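Local coordinates for bifunctional endomannanase/endoglucanase (Caldanaerobius polysaccharolyticus, PDB 3W0K), which probably hydrolyses beta-linked mannan and glucan chains as a family 5 glycoside hydrolase built on a beta/alpha barrel, at residues R163-G175 and E185-G197. Sequence-based numbering, arbitrary orientation.
Sequences RKIDPDREIVIDG and ELAHLGVVHSGRG
Val172 to Asp174 and Val192 to Ser194 pair as adjacent parallel barrel strands, the two strands of a beta-alpha-beta unit with helix 176-179 between them. Val192 N donates to Ile171 O at 2.9 Å, and Ile173 N returns to Val192 O. Ser194 N to Ile173 O and Gly175 N to Ser194 O continue the ladder. Ile173 carries the packing on the helix side. With CG1 between the backbone N and the carbonyl carbon (chi1 59°), its CD1 reaches Val191 CG2 at 3.7 Å and Leu186 CD1 at 3.8 Å. The same methyl lies over one face of the His193 ring, a CH-pi contact. Val172 CG1 touches Ser194 CB at 3.6 Å on the other face. There Asp174 OD2 forms a salt bridge with Arg196 NH2 at 2.9 Å, carboxylate and guanidinium planes 76° apart; its hydrogen bond is weak. Arg196 pairs more strongly through NE with Glu137, whose N donates to Asp174 OD2, and through NH2 with Glu258; both glutamates lie where family 5 enzymes carry their catalytic pair. A water joins Asp174 OD1, Ser194 OG and Arg196 NH1. At the N-terminal end of the pair, extended Arg163 of helix 148-165 grips Leu189 O with NH1 (2.9 Å) and NH2 (3.0 Å), the oxygen in the guanidinium plane. A leucine here would probably leave Leu189 O without either guanidinium donor. Helix 148-165 covers Ile173 and Leu189 through Ile155, while strands 130-133 and 254-259 flank the pair.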
loop_
_atom_site.group_PDB
_atom_site.type_symbol
_atom_site.label_atom_id
_atom_site.label_comp_id
_atom_site.label_asym_id
_atom_site.label_seq_id
_atom_site.Cartn_x
_atom_site.Cartn_y
_atom_site.Cartn_z
ATOM N N ARG A 163 12.967 -10.228 13.250
ATOM C CA ARG A 163 13.420 -11.611 13.112
ATOM C C ARG A 163 14.013 -12.226 14.372
ATOM O O ARG A 163 13.989 -13.449 14.533
ATOM C CB ARG A 163 14.385 -11.748 11.937
ATOM C CG ARG A 163 13.680 -11.618 10.601
ATOM C CD ARG A 163 14.625 -11.728 9.423
ATOM N NE ARG A 163 13.886 -11.713 8.161
ATOM C CZ ARG A 163 14.419 -11.433 6.975
ATOM N NH1 ARG A 163 15.708 -11.136 6.868
ATOM N NH2 ARG A 163 13.655 -11.448 5.892
ATOM N N LYS A 164 14.560 -11.393 15.253
ATOM C CA LYS A 164 15.123 -11.895 16.504
ATOM C C LYS A 164 13.984 -12.447 17.364
ATOM O O LYS A 164 14.151 -13.438 18.081
ATOM C CB LYS A 164 15.860 -10.779 17.250
ATOM C CG LYS A 164 16.503 -11.231 18.551
ATOM C CD LYS A 164 17.341 -10.128 19.171
ATOM C CE LYS A 164 17.929 -10.573 20.504
ATOM N NZ LYS A 164 16.865 -10.884 21.502
ATOM N N ILE A 165 12.820 -11.810 17.263
ATOM C CA ILE A 165 11.632 -12.213 18.011
ATOM C C ILE A 165 10.872 -13.316 17.272
ATOM O O ILE A 165 10.525 -14.344 17.861
ATOM C CB ILE A 165 10.699 -11.002 18.253
ATOM C CG1 ILE A 165 11.396 -9.990 19.165
ATOM C CG2 ILE A 165 9.365 -11.460 18.848
ATOM C CD1 ILE A 165 10.736 -8.628 19.192
ATOM N N ASP A 166 10.625 -13.099 15.985
ATOM C CA ASP A 166 9.915 -14.072 15.159
ATOM C C ASP A 166 10.588 -14.202 13.794
ATOM O O ASP A 166 10.280 -13.457 12.860
ATOM C CB ASP A 166 8.444 -13.663 14.997
ATOM C CG ASP A 166 7.624 -14.702 14.238
ATOM O OD1 ASP A 166 8.174 -15.752 13.841
ATOM O OD2 ASP A 166 6.416 -14.467 14.035
ATOM N N PRO A 167 11.480 -15.196 13.646
ATOM C CA PRO A 167 12.213 -15.450 12.401
ATOM C C PRO A 167 11.322 -15.842 11.226
ATOM O O PRO A 167 11.743 -15.765 10.072
ATOM C CB PRO A 167 13.130 -16.620 12.774
ATOM C CG PRO A 167 13.248 -16.539 14.256
ATOM C CD PRO A 167 11.872 -16.158 14.690
ATOM N N ASP A 168 10.096 -16.264 11.526
ATOM C CA ASP A 168 9.153 -16.703 10.502
ATOM C C ASP A 168 8.217 -15.626 9.961
ATOM O O ASP A 168 7.415 -15.901 9.070
ATOM C CB ASP A 168 8.314 -17.872 11.028
ATOM C CG ASP A 168 9.162 -19.061 11.456
ATOM O OD1 ASP A 168 10.115 -19.410 10.730
ATOM O OD2 ASP A 168 8.869 -19.648 12.519
ATOM N N ARG A 169 8.315 -14.409 10.494
ATOM C CA ARG A 169 7.450 -13.314 10.055
ATOM C C ARG A 169 7.834 -12.705 8.709
ATOM O O ARG A 169 8.935 -12.166 8.551
ATOM C CB ARG A 169 7.410 -12.209 11.114
ATOM C CG ARG A 169 6.592 -10.977 10.704
ATOM C CD ARG A 169 5.112 -11.299 10.498
ATOM N NE ARG A 169 4.519 -11.886 11.698
ATOM C CZ ARG A 169 3.806 -13.007 11.713
ATOM N NH1 ARG A 169 3.574 -13.669 10.584
ATOM N NH2 ARG A 169 3.385 -13.505 12.871
ATOM N N GLU A 170 6.907 -12.773 7.755
ATOM C CA GLU A 170 7.125 -12.211 6.428
ATOM C C GLU A 170 7.104 -10.693 6.539
ATOM O O GLU A 170 6.224 -10.114 7.182
ATOM C CB GLU A 170 6.049 -12.692 5.453
ATOM C CG GLU A 170 6.212 -12.175 4.029
ATOM C CD GLU A 170 5.195 -12.781 3.081
ATOM O OE1 GLU A 170 4.321 -12.042 2.588
ATOM O OE2 GLU A 170 5.264 -14.006 2.842
ATOM N N ILE A 171 8.092 -10.063 5.920
ATOM C CA ILE A 171 8.242 -8.617 5.951
ATOM C C ILE A 171 8.183 -8.038 4.545
ATOM O O ILE A 171 8.671 -8.641 3.590
ATOM C CB ILE A 171 9.573 -8.232 6.644
ATOM C CG1 ILE A 171 9.527 -8.665 8.114
ATOM C CG2 ILE A 171 9.824 -6.731 6.547
ATOM C CD1 ILE A 171 10.873 -8.643 8.811
ATOM N N VAL A 172 7.540 -6.879 4.436
ATOM C CA VAL A 172 7.377 -6.172 3.175
ATOM C C VAL A 172 7.942 -4.767 3.340
ATOM O O VAL A 172 7.793 -4.153 4.399
ATOM C CB VAL A 172 5.873 -6.040 2.803
ATOM C CG1 VAL A 172 5.711 -5.360 1.449
ATOM C CG2 VAL A 172 5.198 -7.405 2.809
ATOM N N ILE A 173 8.636 -4.286 2.312
ATOM C CA ILE A 173 9.195 -2.936 2.325
ATOM C C ILE A 173 8.741 -2.203 1.071
ATOM O O ILE A 173 8.649 -2.802 -0.004
ATOM C CB ILE A 173 10.746 -2.925 2.430
ATOM C CG1 ILE A 173 11.391 -3.667 1.259
ATOM C CG2 ILE A 173 11.186 -3.527 3.757
ATOM C CD1 ILE A 173 12.915 -3.506 1.223
ATOM N N ASP A 174 8.398 -0.926 1.226
ATOM C CA ASP A 174 7.926 -0.097 0.117
ATOM C C ASP A 174 9.058 0.598 -0.623
ATOM O O ASP A 174 10.062 0.986 -0.023
ATOM C CB ASP A 174 6.947 0.974 0.620
ATOM C CG ASP A 174 5.590 0.409 1.014
ATOM O OD1 ASP A 174 5.443 -0.826 1.150
ATOM O OD2 ASP A 174 4.658 1.221 1.189
ATOM N N GLY A 175 8.866 0.788 -1.925
ATOM C CA GLY A 175 9.872 1.452 -2.733
ATOM C C GLY A 175 10.113 2.898 -2.334
ATOM O O GLY A 175 9.259 3.546 -1.720
ATOM N N GLU A 185 19.755 -2.494 -3.444
ATOM C CA GLU A 185 20.617 -2.545 -2.268
ATOM C C GLU A 185 20.018 -3.378 -1.134
ATOM O O GLU A 185 20.725 -3.773 -0.209
ATOM C CB GLU A 185 20.958 -1.129 -1.773
ATOM C CG GLU A 185 19.764 -0.286 -1.293
ATOM C CD GLU A 185 19.033 0.453 -2.414
ATOM O OE1 GLU A 185 19.249 0.157 -3.608
ATOM O OE2 GLU A 185 18.229 1.350 -2.097
ATOM N N LEU A 186 18.717 -3.655 -1.214
ATOM C CA LEU A 186 18.042 -4.452 -0.191
ATOM C C LEU A 186 17.507 -5.776 -0.749
ATOM O O LEU A 186 16.720 -6.464 -0.098
ATOM C CB LEU A 186 16.903 -3.645 0.444
ATOM C CG LEU A 186 17.321 -2.477 1.344
ATOM C CD1 LEU A 186 16.128 -1.580 1.628
ATOM C CD2 LEU A 186 17.928 -3.006 2.641
ATOM N N ALA A 187 17.976 -6.143 -1.938
ATOM C CA ALA A 187 17.548 -7.372 -2.605
ATOM C C ALA A 187 17.842 -8.664 -1.836
ATOM O O ALA A 187 17.045 -9.603 -1.869
ATOM C CB ALA A 187 18.167 -7.446 -3.999
ATOM N N HIS A 188 18.972 -8.702 -1.135
ATOM C CA HIS A 188 19.377 -9.893 -0.392
ATOM C C HIS A 188 18.796 -10.031 1.016
ATOM O O HIS A 188 19.126 -10.979 1.734
ATOM C CB HIS A 188 20.901 -9.971 -0.339
ATOM N N LEU A 189 17.898 -9.123 1.393
ATOM C CA LEU A 189 17.307 -9.153 2.730
ATOM C C LEU A 189 16.203 -10.198 2.926
ATOM O O LEU A 189 15.794 -10.466 4.057
ATOM C CB LEU A 189 16.804 -7.758 3.109
ATOM C CG LEU A 189 16.591 -7.458 4.594
ATOM C CD1 LEU A 189 17.847 -7.790 5.393
ATOM C CD2 LEU A 189 16.226 -5.991 4.759
ATOM N N GLY A 190 15.729 -10.786 1.832
ATOM C CA GLY A 190 14.691 -11.800 1.924
ATOM C C GLY A 190 13.334 -11.258 2.330
ATOM O O GLY A 190 12.594 -11.898 3.080
ATOM N N VAL A 191 13.016 -10.066 1.838
ATOM C CA VAL A 191 11.742 -9.420 2.130
ATOM C C VAL A 191 11.020 -9.137 0.820
ATOM O O VAL A 191 11.626 -9.178 -0.253
ATOM C CB VAL A 191 11.935 -8.079 2.890
ATOM C CG1 VAL A 191 12.628 -8.322 4.220
ATOM C CG2 VAL A 191 12.726 -7.084 2.041
ATOM N N VAL A 192 9.717 -8.898 0.903
ATOM C CA VAL A 192 8.939 -8.583 -0.287
ATOM C C VAL A 192 9.144 -7.109 -0.617
ATOM O O VAL A 192 9.076 -6.260 0.271
ATOM C CB VAL A 192 7.425 -8.820 -0.069
ATOM C CG1 VAL A 192 6.642 -8.429 -1.322
ATOM C CG2 VAL A 192 7.162 -10.273 0.286
ATOM N N HIS A 193 9.466 -6.819 -1.873
ATOM C CA HIS A 193 9.640 -5.439 -2.318
ATOM C C HIS A 193 8.313 -5.014 -2.927
ATOM O O HIS A 193 7.846 -5.600 -3.907
ATOM C CB HIS A 193 10.777 -5.329 -3.333
ATOM C CG HIS A 193 12.134 -5.506 -2.729
ATOM N ND1 HIS A 193 13.200 -4.691 -3.042
ATOM C CD2 HIS A 193 12.595 -6.398 -1.819
ATOM C CE1 HIS A 193 14.259 -5.072 -2.351
ATOM N NE2 HIS A 193 13.919 -6.106 -1.602
ATOM N N SER A 194 7.704 -3.995 -2.332
ATOM C CA SER A 194 6.399 -3.521 -2.764
ATOM C C SER A 194 6.407 -2.235 -3.570
ATOM O O SER A 194 6.832 -1.177 -3.084
ATOM C CB SER A 194 5.481 -3.373 -1.547
ATOM O OG SER A 194 4.141 -3.122 -1.934
ATOM N N GLY A 195 5.898 -2.346 -4.795
ATOM C CA GLY A 195 5.808 -1.217 -5.702
ATOM C C GLY A 195 4.423 -0.597 -5.756
ATOM O O GLY A 195 3.536 -0.917 -4.949
ATOM N N ARG A 196 4.217 0.253 -6.757
ATOM C CA ARG A 196 2.959 0.968 -6.908
ATOM C C ARG A 196 2.461 1.024 -8.344
ATOM O O ARG A 196 3.246 0.923 -9.288
ATOM C CB ARG A 196 3.126 2.399 -6.391
ATOM C CG ARG A 196 3.317 2.514 -4.880
ATOM C CD ARG A 196 2.058 2.075 -4.166
ATOM N NE ARG A 196 2.095 2.302 -2.719
ATOM C CZ ARG A 196 2.533 1.422 -1.824
ATOM N NH1 ARG A 196 3.002 0.240 -2.208
ATOM N NH2 ARG A 196 2.411 1.691 -0.528
ATOM N N GLY A 197 1.154 1.231 -8.478
ATOM C CA GLY A 197 0.525 1.336 -9.782
ATOM C C GLY A 197 -0.270 2.626 -9.875
ATOM O O GLY A 197 -1.493 2.611 -10.015
HETATM O O HOH W 1 3.055 -1.762 0.129
#